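Long-range contacts in uncharacterized protein lp_2219 (Lactobacillus plantarum, PDB 3HFQ), which is of unknown function but folds as a seven-bladed beta-propeller of the lactonase family and may act on lactones: residues P84-A89 against S102-K107; V127-H132 against Y165-S170; S141-T146 against V156-S161; A185-R190 against A201-E206. The protein carries 1 engineered substitution. One frame throughout, in Å; residues are numbered along the deposited sequence.

Contacts 1, 2 and 3 lie on the same side of the chain's centre, and contact 4 adjoins contact 3. Contacts 3 and 4 are buried and alike: each pairs the first two strands of one blade, the side chains of Leu-159 and Ile-157 pack against the backbone carbonyl of Pro-189, and His-144 and Arg-190 hold the same phosphate. Contacts 1 and 2 are only partly buried and use water. Contact 1 ties an inter-blade loop to the end of strand 99-104 through an amide, a lysine and a backbone bond; contact 2 joins two neighbouring blades through aromatic rings. Contact 3 is nested in the loop closed by contact 2, and Lys-107 O to Gln-128 NE2 probably bonds contacts 1 and 2.

Contact 1. Residues P84-A89 against S102-K107; sequences PGTPPA and SANYHK
The loop leading from one propeller blade to the next, residues 84-89, is fastened here to an Asx motif at the end of strand 99-104. In that motif Asn-104 OD1 accepts the backbone N of Lys-107 at 3.0 Å, and the other end of the same amide reaches across: ND2 donates to Thr-86 O (2.9 Å). The acceptor lies in the amide plane of Asn-104, but the donor stands above the carbonyl plane of Thr-86. Lys-107, extended beyond CG, runs along the loop and places NZ 2.8 Å from Pro-84 O, a hydrogen bond, with CE passing over Gly-85 CA. One water bridges Lys-107 NZ and Thr-86 O; a second accepts from Tyr-105 N and donates to Pro-87 O. The side chain of Thr-86 crosses that of His-106 at about a right angle, with CG2 3.7 Å from CD2 of His-106 and OG1 near the ring plane at its edge. Farther along, Ala-89 N gives Ala-103 O a nearly straight bond of 2.6 Å, and Pro-88 CB sits 3.2 Å from that same oxygen. Pro-87 and Pro-88 rest on Val-56 of the preceding blade, strand 52-59, whereas Ala-89 and Ala-103 face His-144 and Ile-143 of strand 143-148 in the following one.

Contact 2. Residues V127-H132 against Y165-S170; sequences VQHSGH and YVYNVS
With CG anti to the carbonyl carbon in all three (chi1 -57° in His-129), His-129, Tyr-165 and Tyr-167 send their rings into one aromatic cluster, although the nearest CA atoms, those of His-129 and Tyr-165, are 10.3 Å apart. His-129 presents its edge to Tyr-165: CD2 stands over one face of the tyrosine ring, offset toward the rim and 3.6 Å from CE1, in a T-shaped pair with planes 61° apart. Tyr-167 meets the histidine rim to rim, and neither ring covers the other. NE2 of His-129 lies 2.7 Å from Tyr-167 OH and near the plane of the tyrosine ring; the bond it donates is weak, being bent at the hydrogen. ND1 is anchored on Gly-108 O, and the weak NE2 contact adds a second, looser tie. Val-127 completes the contact by bringing CG1 to 3.6 Å from Tyr-167 OH. Beyond the rings, the hydroxyl of Tyr-165 reaches Ser-130 through two waters: one accepts from it at OH (2.6 Å) and donates to Ser-130 O, the other accepts from Ser-130 N and donates to Tyr-165 OH. Gln-128 takes no part in the cluster; its NE2 bonds His-129 O and Lys-107 O. The cluster thus fills the seam between two blades: His-129 follows the outermost strand 121-128 of one, both tyrosines belong to strand 163-169 of the next, and Asp-158 of strand 154-158 and Leu-175 of strand 175-182 pack beside them.

Contact 3. Residues S141-T146 against V156-S161; sequences SHIHYT and VIDLGS. With PO4 (phosphate ion), chain C.
This is a beta hairpin of a propeller blade, strands 143-148 and 154-158, antiparallel with segment axes at 165° and 4.8 Å apart at closest approach. His-144 N donates to Ile-157 O (3.0 Å), and Ile-157 N donates to Tyr-145 O. Toward the end of the strand the carboxylate of Asp-158 adds to the backbone pairing. Asp-158, with CG anti to its own backbone N (chi1 -167°), swings toward residues 141-142: OD2 accepts Ser-141 OG at 2.7 Å and OD1 accepts His-142 N at 3.0 Å, both donors standing above the carboxylate plane. OD1 also takes Ser-161 N, an Asx motif, from the opposite face to His-142 N. Three bonds thus fix the rotation of this buried acid and tie the loop before strand 143-148 to the turn after strand 154-158. Leu-159 N adds a backbone bond to His-142 O, and Gly-160 N lies 3.7 Å from His-142 CB. On the face carrying Asp-158, Ile-143 packs CG2 against Val-156 CG1 (3.6 Å) and lays CD1 beside the carboxylate; on the other, CD1 of Ile-157 lies against CB of Tyr-145, whose ring also meets those of Tyr-90 and His-191. His-144 turns to a phosphate, probably from the crystallisation liquor, that Arg-190 and Arg-259 also bind. The phosphorus lies in the plane of the imidazole at its edge, and NE2 of His-144 donates to phosphate O4 at 2.7 Å.

Contact 4. Residues A185-R190 against A201-E206; sequences AGFGPR and AFLAGE. With PO4 (phosphate ion), chain C.
Arg-190 and Glu-206, at the mouth of the beta hairpin formed by strands 189-194 and 200-205 of a propeller blade, meet at a bound phosphate. NE of Arg-190 forms a salt bridge with Glu-206 OE1 (3.1 Å) and also donates to phosphate O2, which NH2 of the same guanidinium grips as well; both acceptors lie in its plane at the edge. Glu-206 OE1 is only 2.6 Å from phosphate O3, and it forms a further salt bridge with Arg-259 NH2. The arginine reaches this site because its chain is extended from CG to NE, with CG anti to the backbone N (chi1 -168°). Behind the charged pair, Arg-190 N donates to Ala-204 O at 2.9 Å, while Glu-206 N makes a weak bond to Gly-188 O. Pro-189 and Gly-205 form the antiparallel non-hydrogen-bonded pair between them. Asp-162 steadies the preceding turn by accepting the backbone N of Gly-186 and of Gly-188. Leu-203 touches both Pro-189 CB and the Phe-187 ring, whose CE1 lies 3.7 Å from CD2 of Leu-203 and 3.4 Å from CA of Gly-205.

Contact 1. Residues P84-A89 against S102-K107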
loop_
_atom_site.group_PDB
_atom_site.type_symbol
_atom_site.label_atom_id
_atom_site.label_comp_id
_atom_site.label_asym_id
_atom_site.label_seq_id
_atom_site.Cartn_x
_atom_site.Cartn_y
_atom_site.Cartn_z
ATOM N N PRO A 84 -18.411 3.009 14.459
ATOM C CA PRO A 84 -17.706 2.855 15.732
ATOM C C PRO A 84 -16.549 1.870 15.597
ATOM O O PRO A 84 -16.692 0.797 15.003
ATOM C CB PRO A 84 -18.805 2.374 16.692
ATOM C CG PRO A 84 -19.932 1.911 15.781
ATOM C CD PRO A 84 -19.866 2.870 14.639
ATOM N N GLY A 85 -15.395 2.255 16.128
ATOM C CA GLY A 85 -14.227 1.402 16.045
ATOM C C GLY A 85 -13.030 2.111 15.437
ATOM O O GLY A 85 -13.053 3.324 15.193
ATOM N N THR A 86 -11.982 1.340 15.177
ATOM C CA THR A 86 -10.746 1.865 14.614
ATOM C C THR A 86 -10.850 2.201 13.133
ATOM O O THR A 86 -11.702 1.669 12.422
ATOM C CB THR A 86 -9.606 0.850 14.768
ATOM O OG1 THR A 86 -9.927 -0.332 14.023
ATOM C CG2 THR A 86 -9.411 0.484 16.230
ATOM N N PRO A 87 -9.981 3.105 12.653
ATOM C CA PRO A 87 -9.979 3.495 11.240
ATOM C C PRO A 87 -9.337 2.345 10.463
ATOM O O PRO A 87 -8.626 1.527 11.044
ATOM C CB PRO A 87 -9.092 4.744 11.217
ATOM C CG PRO A 87 -9.126 5.244 12.639
ATOM C CD PRO A 87 -9.080 3.969 13.431
ATOM N N PRO A 88 -9.583 2.265 9.148
ATOM C CA PRO A 88 -9.000 1.193 8.331
ATOM C C PRO A 88 -7.497 1.387 8.097
ATOM O O PRO A 88 -6.904 2.337 8.613
ATOM C CB PRO A 88 -9.818 1.259 7.043
ATOM C CG PRO A 88 -10.170 2.719 6.945
ATOM C CD PRO A 88 -10.546 3.062 8.368
ATOM N N ALA A 89 -6.889 0.494 7.316
ATOM C CA ALA A 89 -5.452 0.562 7.051
ATOM C C ALA A 89 -5.079 0.620 5.570
ATOM O O ALA A 89 -3.928 0.889 5.226
ATOM C CB ALA A 89 -4.754 -0.629 7.704
ATOM N N SER A 102 -11.801 -1.008 1.334
ATOM C CA SER A 102 -10.951 -0.668 2.466
ATOM C C SER A 102 -10.712 -1.903 3.322
ATOM O O SER A 102 -11.545 -2.817 3.362
ATOM C CB SER A 102 -11.570 0.455 3.313
ATOM O OG SER A 102 -12.841 0.101 3.824
ATOM N N ALA A 103 -9.562 -1.925 3.989
ATOM C CA ALA A 103 -9.177 -3.036 4.855
ATOM C C ALA A 103 -9.012 -2.525 6.277
ATOM O O ALA A 103 -8.373 -1.499 6.491
ATOM C CB ALA A 103 -7.864 -3.632 4.372
ATOM N N ASN A 104 -9.573 -3.232 7.253
ATOM C CA ASN A 104 -9.439 -2.792 8.637
ATOM C C ASN A 104 -8.648 -3.808 9.447
ATOM O O ASN A 104 -9.081 -4.940 9.655
ATOM C CB ASN A 104 -10.809 -2.566 9.277
ATOM C CG ASN A 104 -10.715 -1.796 10.582
ATOM O OD1 ASN A 104 -10.023 -2.209 11.516
ATOM N ND2 ASN A 104 -11.410 -0.669 10.653
ATOM N N TYR A 105 -7.485 -3.375 9.909
ATOM C CA TYR A 105 -6.574 -4.211 10.677
ATOM C C TYR A 105 -7.150 -4.742 11.982
ATOM O O TYR A 105 -7.263 -5.950 12.176
ATOM C CB TYR A 105 -5.300 -3.416 10.959
ATOM C CG TYR A 105 -4.177 -4.213 11.585
ATOM C CD1 TYR A 105 -4.129 -4.435 12.962
ATOM C CD2 TYR A 105 -3.144 -4.713 10.799
ATOM C CE1 TYR A 105 -3.073 -5.146 13.540
ATOM C CE2 TYR A 105 -2.088 -5.423 11.363
ATOM C CZ TYR A 105 -2.054 -5.630 12.729
ATOM O OH TYR A 105 -0.994 -6.323 13.273
ATOM N N HIS A 106 -7.519 -3.830 12.873
ATOM C CA HIS A 106 -8.046 -4.202 14.177
ATOM C C HIS A 106 -9.377 -4.958 14.153
ATOM O O HIS A 106 -9.576 -5.884 14.939
ATOM C CB HIS A 106 -8.155 -2.942 15.035
ATOM C CG HIS A 106 -6.883 -2.151 15.097
ATOM N ND1 HIS A 106 -5.779 -2.571 15.811
ATOM C CD2 HIS A 106 -6.527 -0.990 14.502
ATOM C CE1 HIS A 106 -4.799 -1.700 15.652
ATOM N NE2 HIS A 106 -5.226 -0.730 14.861
ATOM N N LYS A 107 -10.282 -4.582 13.251
ATOM C CA LYS A 107 -11.586 -5.242 13.162
ATOM C C LYS A 107 -11.570 -6.556 12.383
ATOM O O LYS A 107 -12.454 -7.397 12.563
ATOM C CB LYS A 107 -12.616 -4.315 12.512
ATOM C CG LYS A 107 -12.990 -3.091 13.324
ATOM C CD LYS A 107 -14.043 -2.285 12.568
ATOM C CE LYS A 107 -14.797 -1.339 13.478
ATOM N NZ LYS A 107 -15.913 -0.673 12.746
HETATM O O HOH W 1 -14.455 1.649 12.461
HETATM O O HOH W 2 -6.910 -0.601 10.755
#

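Contact 2. Residues V127-H132 against Y165-S170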
loop_
_atom_site.group_PDB
_atom_site.type_symbol
_atom_site.label_atom_id
_atom_site.label_comp_id
_atom_site.label_asym_id
_atom_site.label_seq_id
_atom_site.Cartn_x
_atom_site.Cartn_y
_atom_site.Cartn_z
ATOM N N VAL A 127 -17.307 -7.414 5.265
ATOM C CA VAL A 127 -17.007 -8.833 5.411
ATOM C C VAL A 127 -16.142 -9.064 6.644
ATOM O O VAL A 127 -15.062 -8.484 6.769
ATOM C CB VAL A 127 -16.279 -9.362 4.158
ATOM C CG1 VAL A 127 -15.850 -10.809 4.362
ATOM C CG2 VAL A 127 -17.203 -9.251 2.951
ATOM N N GLN A 128 -16.621 -9.910 7.553
ATOM C CA GLN A 128 -15.898 -10.205 8.784
ATOM C C GLN A 128 -15.089 -11.491 8.684
ATOM O O GLN A 128 -15.606 -12.527 8.265
ATOM C CB GLN A 128 -16.880 -10.321 9.956
ATOM C CG GLN A 128 -16.219 -10.589 11.308
ATOM C CD GLN A 128 -15.359 -9.433 11.782
ATOM O OE1 GLN A 128 -15.855 -8.333 12.018
ATOM N NE2 GLN A 128 -14.061 -9.678 11.920
ATOM N N HIS A 129 -13.819 -11.421 9.069
ATOM C CA HIS A 129 -12.950 -12.593 9.037
ATOM C C HIS A 129 -12.579 -13.008 10.455
ATOM O O HIS A 129 -12.763 -12.249 11.405
ATOM C CB HIS A 129 -11.656 -12.306 8.262
ATOM C CG HIS A 129 -11.876 -11.840 6.856
ATOM N ND1 HIS A 129 -12.292 -10.562 6.552
ATOM C CD2 HIS A 129 -11.734 -12.483 5.673
ATOM C CE1 HIS A 129 -12.396 -10.437 5.238
ATOM N NE2 HIS A 129 -12.063 -11.588 4.684
ATOM N N SER A 130 -12.052 -14.220 10.585
ATOM C CA SER A 130 -11.632 -14.735 11.876
ATOM C C SER A 130 -10.373 -15.567 11.678
ATOM O O SER A 130 -10.017 -15.915 10.551
ATOM C CB SER A 130 -12.734 -15.596 12.497
ATOM O OG SER A 130 -12.952 -16.769 11.734
ATOM N N GLY A 131 -9.700 -15.885 12.775
ATOM C CA GLY A 131 -8.486 -16.673 12.681
ATOM C C GLY A 131 -7.379 -16.019 13.473
ATOM O O GLY A 131 -7.562 -14.928 14.009
ATOM N N HIS A 132 -6.232 -16.685 13.557
ATOM C CA HIS A 132 -5.090 -16.156 14.291
ATOM C C HIS A 132 -3.820 -16.858 13.834
ATOM O O HIS A 132 -3.863 -17.731 12.962
ATOM C CB HIS A 132 -5.277 -16.361 15.800
ATOM C CG HIS A 132 -5.469 -17.791 16.198
ATOM N ND1 HIS A 132 -6.703 -18.415 16.160
ATOM C CD2 HIS A 132 -4.591 -18.727 16.618
ATOM C CE1 HIS A 132 -6.567 -19.669 16.541
ATOM N NE2 HIS A 132 -5.295 -19.889 16.825
ATOM N N TYR A 165 -7.109 -14.160 0.623
ATOM C CA TYR A 165 -8.400 -14.487 0.048
ATOM C C TYR A 165 -8.579 -13.822 -1.310
ATOM O O TYR A 165 -7.996 -12.773 -1.588
ATOM C CB TYR A 165 -9.544 -13.980 0.931
ATOM C CG TYR A 165 -9.649 -14.583 2.310
ATOM C CD1 TYR A 165 -8.877 -14.104 3.370
ATOM C CD2 TYR A 165 -10.560 -15.603 2.567
ATOM C CE1 TYR A 165 -9.008 -14.635 4.653
ATOM C CE2 TYR A 165 -10.700 -16.141 3.840
ATOM C CZ TYR A 165 -9.929 -15.649 4.881
ATOM O OH TYR A 165 -10.085 -16.174 6.145
ATOM N N VAL A 166 -9.384 -14.451 -2.153
ATOM C CA VAL A 166 -9.734 -13.878 -3.438
ATOM C C VAL A 166 -11.256 -13.911 -3.433
ATOM O O VAL A 166 -11.854 -14.966 -3.213
ATOM C CB VAL A 166 -9.207 -14.689 -4.628
ATOM C CG1 VAL A 166 -9.768 -14.110 -5.926
ATOM C CG2 VAL A 166 -7.682 -14.627 -4.661
ATOM N N TYR A 167 -11.871 -12.750 -3.645
ATOM C CA TYR A 167 -13.327 -12.613 -3.655
ATOM C C TYR A 167 -13.851 -12.110 -4.990
ATOM O O TYR A 167 -13.206 -11.300 -5.653
ATOM C CB TYR A 167 -13.780 -11.588 -2.614
ATOM C CG TYR A 167 -13.686 -12.006 -1.171
ATOM C CD1 TYR A 167 -14.731 -12.701 -0.559
ATOM C CD2 TYR A 167 -12.578 -11.665 -0.401
ATOM C CE1 TYR A 167 -14.667 -13.054 0.790
ATOM C CE2 TYR A 167 -12.503 -12.013 0.943
ATOM C CZ TYR A 167 -13.552 -12.701 1.533
ATOM O OH TYR A 167 -13.479 -13.038 2.863
ATOM N N ASN A 168 -15.036 -12.576 -5.369
ATOM C CA ASN A 168 -15.673 -12.096 -6.582
ATOM C C ASN A 168 -16.472 -10.894 -6.102
ATOM O O ASN A 168 -16.946 -10.883 -4.964
ATOM C CB ASN A 168 -16.596 -13.157 -7.172
ATOM C CG ASN A 168 -15.825 -14.331 -7.736
ATOM O OD1 ASN A 168 -14.850 -14.145 -8.464
ATOM N ND2 ASN A 168 -16.253 -15.543 -7.407
ATOM N N VAL A 169 -16.609 -9.879 -6.948
ATOM C CA VAL A 169 -17.333 -8.672 -6.561
ATOM C C VAL A 169 -18.568 -8.478 -7.430
ATOM O O VAL A 169 -18.499 -8.621 -8.649
ATOM C CB VAL A 169 -16.440 -7.420 -6.717
ATOM C CG1 VAL A 169 -17.109 -6.216 -6.077
ATOM C CG2 VAL A 169 -15.075 -7.673 -6.103
ATOM N N SER A 170 -19.694 -8.155 -6.800
ATOM C CA SER A 170 -20.933 -7.927 -7.538
ATOM C C SER A 170 -21.031 -6.442 -7.877
ATOM O O SER A 170 -20.337 -5.619 -7.274
ATOM C CB SER A 170 -22.144 -8.339 -6.698
ATOM O OG SER A 170 -22.346 -7.443 -5.619
HETATM O O HOH W 3 -8.855 -15.022 8.113
HETATM O O HOH W 4 -12.571 -15.798 8.087
#

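Contact 3. Residues S141-T146 against V156-S161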
loop_
_atom_site.group_PDB
_atom_site.type_symbol
_atom_site.label_atom_id
_atom_site.label_comp_id
_atom_site.label_asym_id
_atom_site.label_seq_id
_atom_site.Cartn_x
_atom_site.Cartn_y
_atom_site.Cartn_z
ATOM N N SER A 141 -7.868 -11.774 13.469
ATOM C CA SER A 141 -7.847 -11.419 12.056
ATOM C C SER A 141 -7.420 -9.972 11.882
ATOM O O SER A 141 -7.910 -9.085 12.580
ATOM C CB SER A 141 -9.227 -11.615 11.426
ATOM O OG SER A 141 -9.252 -11.075 10.117
ATOM N N HIS A 142 -6.513 -9.741 10.937
ATOM C CA HIS A 142 -6.007 -8.405 10.650
ATOM C C HIS A 142 -5.903 -8.215 9.134
ATOM O O HIS A 142 -4.909 -8.594 8.524
ATOM C CB HIS A 142 -4.628 -8.228 11.300
ATOM C CG HIS A 142 -4.653 -8.288 12.800
ATOM N ND1 HIS A 142 -3.642 -8.872 13.539
ATOM C CD2 HIS A 142 -5.546 -7.814 13.699
ATOM C CE1 HIS A 142 -3.917 -8.752 14.827
ATOM N NE2 HIS A 142 -5.065 -8.115 14.951
ATOM N N ILE A 143 -6.937 -7.635 8.530
ATOM C CA ILE A 143 -6.945 -7.408 7.085
ATOM C C ILE A 143 -6.085 -6.184 6.783
ATOM O O ILE A 143 -6.249 -5.138 7.406
ATOM C CB ILE A 143 -8.388 -7.187 6.564
ATOM C CG1 ILE A 143 -9.281 -8.352 6.998
ATOM C CG2 ILE A 143 -8.385 -7.101 5.046
ATOM C CD1 ILE A 143 -8.796 -9.723 6.523
ATOM N N HIS A 144 -5.180 -6.303 5.815
ATOM C CA HIS A 144 -4.279 -5.195 5.509
ATOM C C HIS A 144 -4.223 -4.786 4.040
ATOM O O HIS A 144 -3.493 -3.857 3.677
ATOM C CB HIS A 144 -2.865 -5.566 5.963
ATOM C CG HIS A 144 -2.116 -4.435 6.594
ATOM N ND1 HIS A 144 -2.071 -3.173 6.044
ATOM C CD2 HIS A 144 -1.397 -4.375 7.739
ATOM C CE1 HIS A 144 -1.359 -2.382 6.826
ATOM N NE2 HIS A 144 -0.937 -3.086 7.863
ATOM N N TYR A 145 -4.989 -5.467 3.197
ATOM C CA TYR A 145 -4.959 -5.168 1.773
ATOM C C TYR A 145 -6.236 -5.648 1.103
ATOM O O TYR A 145 -6.699 -6.763 1.355
ATOM C CB TYR A 145 -3.724 -5.849 1.157
ATOM C CG TYR A 145 -3.532 -5.686 -0.341
ATOM C CD1 TYR A 145 -4.186 -6.523 -1.247
ATOM C CD2 TYR A 145 -2.661 -4.723 -0.847
ATOM C CE1 TYR A 145 -3.971 -6.403 -2.625
ATOM C CE2 TYR A 145 -2.444 -4.592 -2.223
ATOM C CZ TYR A 145 -3.100 -5.437 -3.103
ATOM O OH TYR A 145 -2.894 -5.314 -4.460
ATOM N N THR A 146 -6.808 -4.783 0.271
ATOM C CA THR A 146 -8.023 -5.087 -0.475
ATOM C C THR A 146 -7.895 -4.400 -1.830
ATOM O O THR A 146 -8.203 -3.215 -1.962
ATOM C CB THR A 146 -9.292 -4.539 0.224
ATOM O OG1 THR A 146 -9.123 -3.140 0.489
ATOM C CG2 THR A 146 -9.550 -5.278 1.535
ATOM N N VAL A 156 -7.763 -10.130 -0.905
ATOM C CA VAL A 156 -7.857 -9.622 0.462
ATOM C C VAL A 156 -6.852 -10.379 1.331
ATOM O O VAL A 156 -6.924 -11.598 1.451
ATOM C CB VAL A 156 -9.298 -9.811 1.007
ATOM C CG1 VAL A 156 -9.396 -9.321 2.451
ATOM C CG2 VAL A 156 -10.284 -9.049 0.121
ATOM N N ILE A 157 -5.920 -9.650 1.935
ATOM C CA ILE A 157 -4.871 -10.267 2.746
ATOM C C ILE A 157 -5.080 -10.163 4.253
ATOM O O ILE A 157 -5.277 -9.075 4.783
ATOM C CB ILE A 157 -3.502 -9.643 2.398
ATOM C CG1 ILE A 157 -3.259 -9.754 0.890
ATOM C CG2 ILE A 157 -2.393 -10.336 3.179
ATOM C CD1 ILE A 157 -2.026 -9.006 0.412
ATOM N N ASP A 158 -5.011 -11.302 4.938
ATOM C CA ASP A 158 -5.184 -11.349 6.386
ATOM C C ASP A 158 -3.834 -11.646 7.039
ATOM O O ASP A 158 -3.363 -12.784 7.034
ATOM C CB ASP A 158 -6.190 -12.442 6.764
ATOM C CG ASP A 158 -6.653 -12.342 8.208
ATOM O OD1 ASP A 158 -5.849 -11.940 9.072
ATOM O OD2 ASP A 158 -7.822 -12.681 8.484
ATOM N N LEU A 159 -3.213 -10.613 7.593
ATOM C CA LEU A 159 -1.921 -10.761 8.246
ATOM C C LEU A 159 -2.043 -11.609 9.508
ATOM O O LEU A 159 -1.138 -12.377 9.844
ATOM C CB LEU A 159 -1.361 -9.372 8.589
ATOM C CG LEU A 159 -0.058 -9.283 9.389
ATOM C CD1 LEU A 159 0.714 -8.037 8.972
ATOM C CD2 LEU A 159 -0.367 -9.262 10.881
ATOM N N GLY A 160 -3.175 -11.476 10.191
ATOM C CA GLY A 160 -3.398 -12.210 11.422
ATOM C C GLY A 160 -3.557 -13.716 11.300
ATOM O O GLY A 160 -3.133 -14.456 12.191
ATOM N N SER A 161 -4.155 -14.179 10.207
ATOM C CA SER A 161 -4.376 -15.609 10.017
ATOM C C SER A 161 -3.515 -16.256 8.931
ATOM O O SER A 161 -3.702 -17.429 8.611
ATOM C CB SER A 161 -5.850 -15.863 9.700
ATOM O OG SER A 161 -6.199 -15.251 8.474
HETATM P P PO4 C . 1.309 -2.765 10.199
HETATM O O1 PO4 C . 2.079 -2.372 11.515
HETATM O O2 PO4 C . 2.199 -2.426 8.944
HETATM O O3 PO4 C . 0.981 -4.307 10.216
HETATM O O4 PO4 C . -0.037 -1.946 10.110
#

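Contact 4. Residues A185-R190 against A201-E206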
loop_
_atom_site.group_PDB
_atom_site.type_symbol
_atom_site.label_atom_id
_atom_site.label_comp_id
_atom_site.label_asym_id
_atom_site.label_seq_id
_atom_site.Cartn_x
_atom_site.Cartn_y
_atom_site.Cartn_z
ATOM N N ALA A 185 2.672 -20.793 8.799
ATOM C CA ALA A 185 2.385 -20.082 10.041
ATOM C C ALA A 185 3.455 -19.055 10.409
ATOM O O ALA A 185 4.643 -19.373 10.465
ATOM C CB ALA A 185 2.208 -21.083 11.180
ATOM N N GLY A 186 3.023 -17.821 10.660
ATOM C CA GLY A 186 3.953 -16.767 11.032
ATOM C C GLY A 186 4.481 -15.928 9.879
ATOM O O GLY A 186 5.283 -15.012 10.085
ATOM N N PHE A 187 4.043 -16.236 8.665
ATOM C CA PHE A 187 4.482 -15.493 7.489
ATOM C C PHE A 187 4.063 -14.031 7.619
ATOM O O PHE A 187 4.839 -13.127 7.309
ATOM C CB PHE A 187 3.882 -16.110 6.219
ATOM C CG PHE A 187 4.341 -15.451 4.941
ATOM C CD1 PHE A 187 3.576 -14.458 4.337
ATOM C CD2 PHE A 187 5.545 -15.823 4.344
ATOM C CE1 PHE A 187 4.000 -13.844 3.154
ATOM C CE2 PHE A 187 5.981 -15.219 3.167
ATOM C CZ PHE A 187 5.206 -14.225 2.568
ATOM N N GLY A 188 2.838 -13.812 8.090
ATOM C CA GLY A 188 2.322 -12.463 8.267
ATOM C C GLY A 188 2.203 -11.677 6.974
ATOM O O GLY A 188 2.806 -10.608 6.848
ATOM N N PRO A 189 1.418 -12.166 5.997
ATOM C CA PRO A 189 1.235 -11.490 4.706
ATOM C C PRO A 189 0.621 -10.104 4.887
ATOM O O PRO A 189 -0.280 -9.925 5.700
ATOM C CB PRO A 189 0.321 -12.446 3.949
ATOM C CG PRO A 189 -0.543 -13.003 5.056
ATOM C CD PRO A 189 0.477 -13.295 6.137
ATOM N N ARG A 190 1.095 -9.133 4.113
ATOM C CA ARG A 190 0.612 -7.761 4.258
ATOM C C ARG A 190 0.059 -7.152 2.974
ATOM O O ARG A 190 -1.132 -6.840 2.891
ATOM C CB ARG A 190 1.750 -6.891 4.802
ATOM C CG ARG A 190 1.343 -5.491 5.272
ATOM C CD ARG A 190 2.577 -4.743 5.775
ATOM N NE ARG A 190 2.262 -3.443 6.360
ATOM C CZ ARG A 190 2.088 -2.320 5.668
ATOM N NH1 ARG A 190 2.197 -2.319 4.343
ATOM N NH2 ARG A 190 1.813 -1.189 6.308
ATOM N N ALA A 201 2.104 -12.854 -8.889
ATOM C CA ALA A 201 1.873 -11.884 -7.830
ATOM C C ALA A 201 3.016 -12.058 -6.843
ATOM O O ALA A 201 3.515 -13.165 -6.653
ATOM C CB ALA A 201 0.532 -12.141 -7.137
ATOM N N PHE A 202 3.433 -10.963 -6.223
ATOM C CA PHE A 202 4.520 -11.001 -5.258
ATOM C C PHE A 202 3.937 -10.510 -3.948
ATOM O O PHE A 202 3.431 -9.391 -3.858
ATOM C CB PHE A 202 5.665 -10.124 -5.763
ATOM C CG PHE A 202 6.144 -10.529 -7.131
ATOM C CD1 PHE A 202 6.997 -11.620 -7.291
ATOM C CD2 PHE A 202 5.663 -9.883 -8.264
ATOM C CE1 PHE A 202 7.360 -12.064 -8.566
ATOM C CE2 PHE A 202 6.018 -10.320 -9.541
ATOM C CZ PHE A 202 6.869 -11.414 -9.691
ATOM N N LEU A 203 4.000 -11.373 -2.942
ATOM C CA LEU A 203 3.420 -11.100 -1.633
ATOM C C LEU A 203 4.445 -10.782 -0.553
ATOM O O LEU A 203 5.369 -11.557 -0.307
ATOM C CB LEU A 203 2.591 -12.318 -1.214
ATOM C CG LEU A 203 1.947 -12.382 0.168
ATOM C CD1 LEU A 203 0.753 -11.439 0.240
ATOM C CD2 LEU A 203 1.507 -13.819 0.434
ATOM N N ALA A 204 4.270 -9.644 0.105
ATOM C CA ALA A 204 5.194 -9.255 1.156
ATOM C C ALA A 204 4.760 -9.841 2.493
ATOM O O ALA A 204 3.599 -9.726 2.885
ATOM C CB ALA A 204 5.278 -7.737 1.247
ATOM N N GLY A 205 5.703 -10.492 3.168
ATOM C CA GLY A 205 5.435 -11.072 4.468
ATOM C C GLY A 205 6.041 -10.141 5.499
ATOM O O GLY A 205 7.251 -10.141 5.711
ATOM N N GLU A 206 5.196 -9.340 6.134
ATOM C CA GLU A 206 5.662 -8.381 7.124
ATOM C C GLU A 206 6.429 -8.988 8.290
ATOM O O GLU A 206 7.578 -8.627 8.542
ATOM C CB GLU A 206 4.484 -7.584 7.695
ATOM C CG GLU A 206 4.904 -6.616 8.799
ATOM C CD GLU A 206 3.733 -5.931 9.474
ATOM O OE1 GLU A 206 2.890 -5.352 8.761
ATOM O OE2 GLU A 206 3.664 -5.963 10.723
HETATM P P PO4 C . 1.309 -2.765 10.199
HETATM O O1 PO4 C . 2.079 -2.372 11.515
HETATM O O2 PO4 C . 2.199 -2.426 8.944
HETATM O O3 PO4 C . 0.981 -4.307 10.216
HETATM O O4 PO4 C . -0.037 -1.946 10.110
#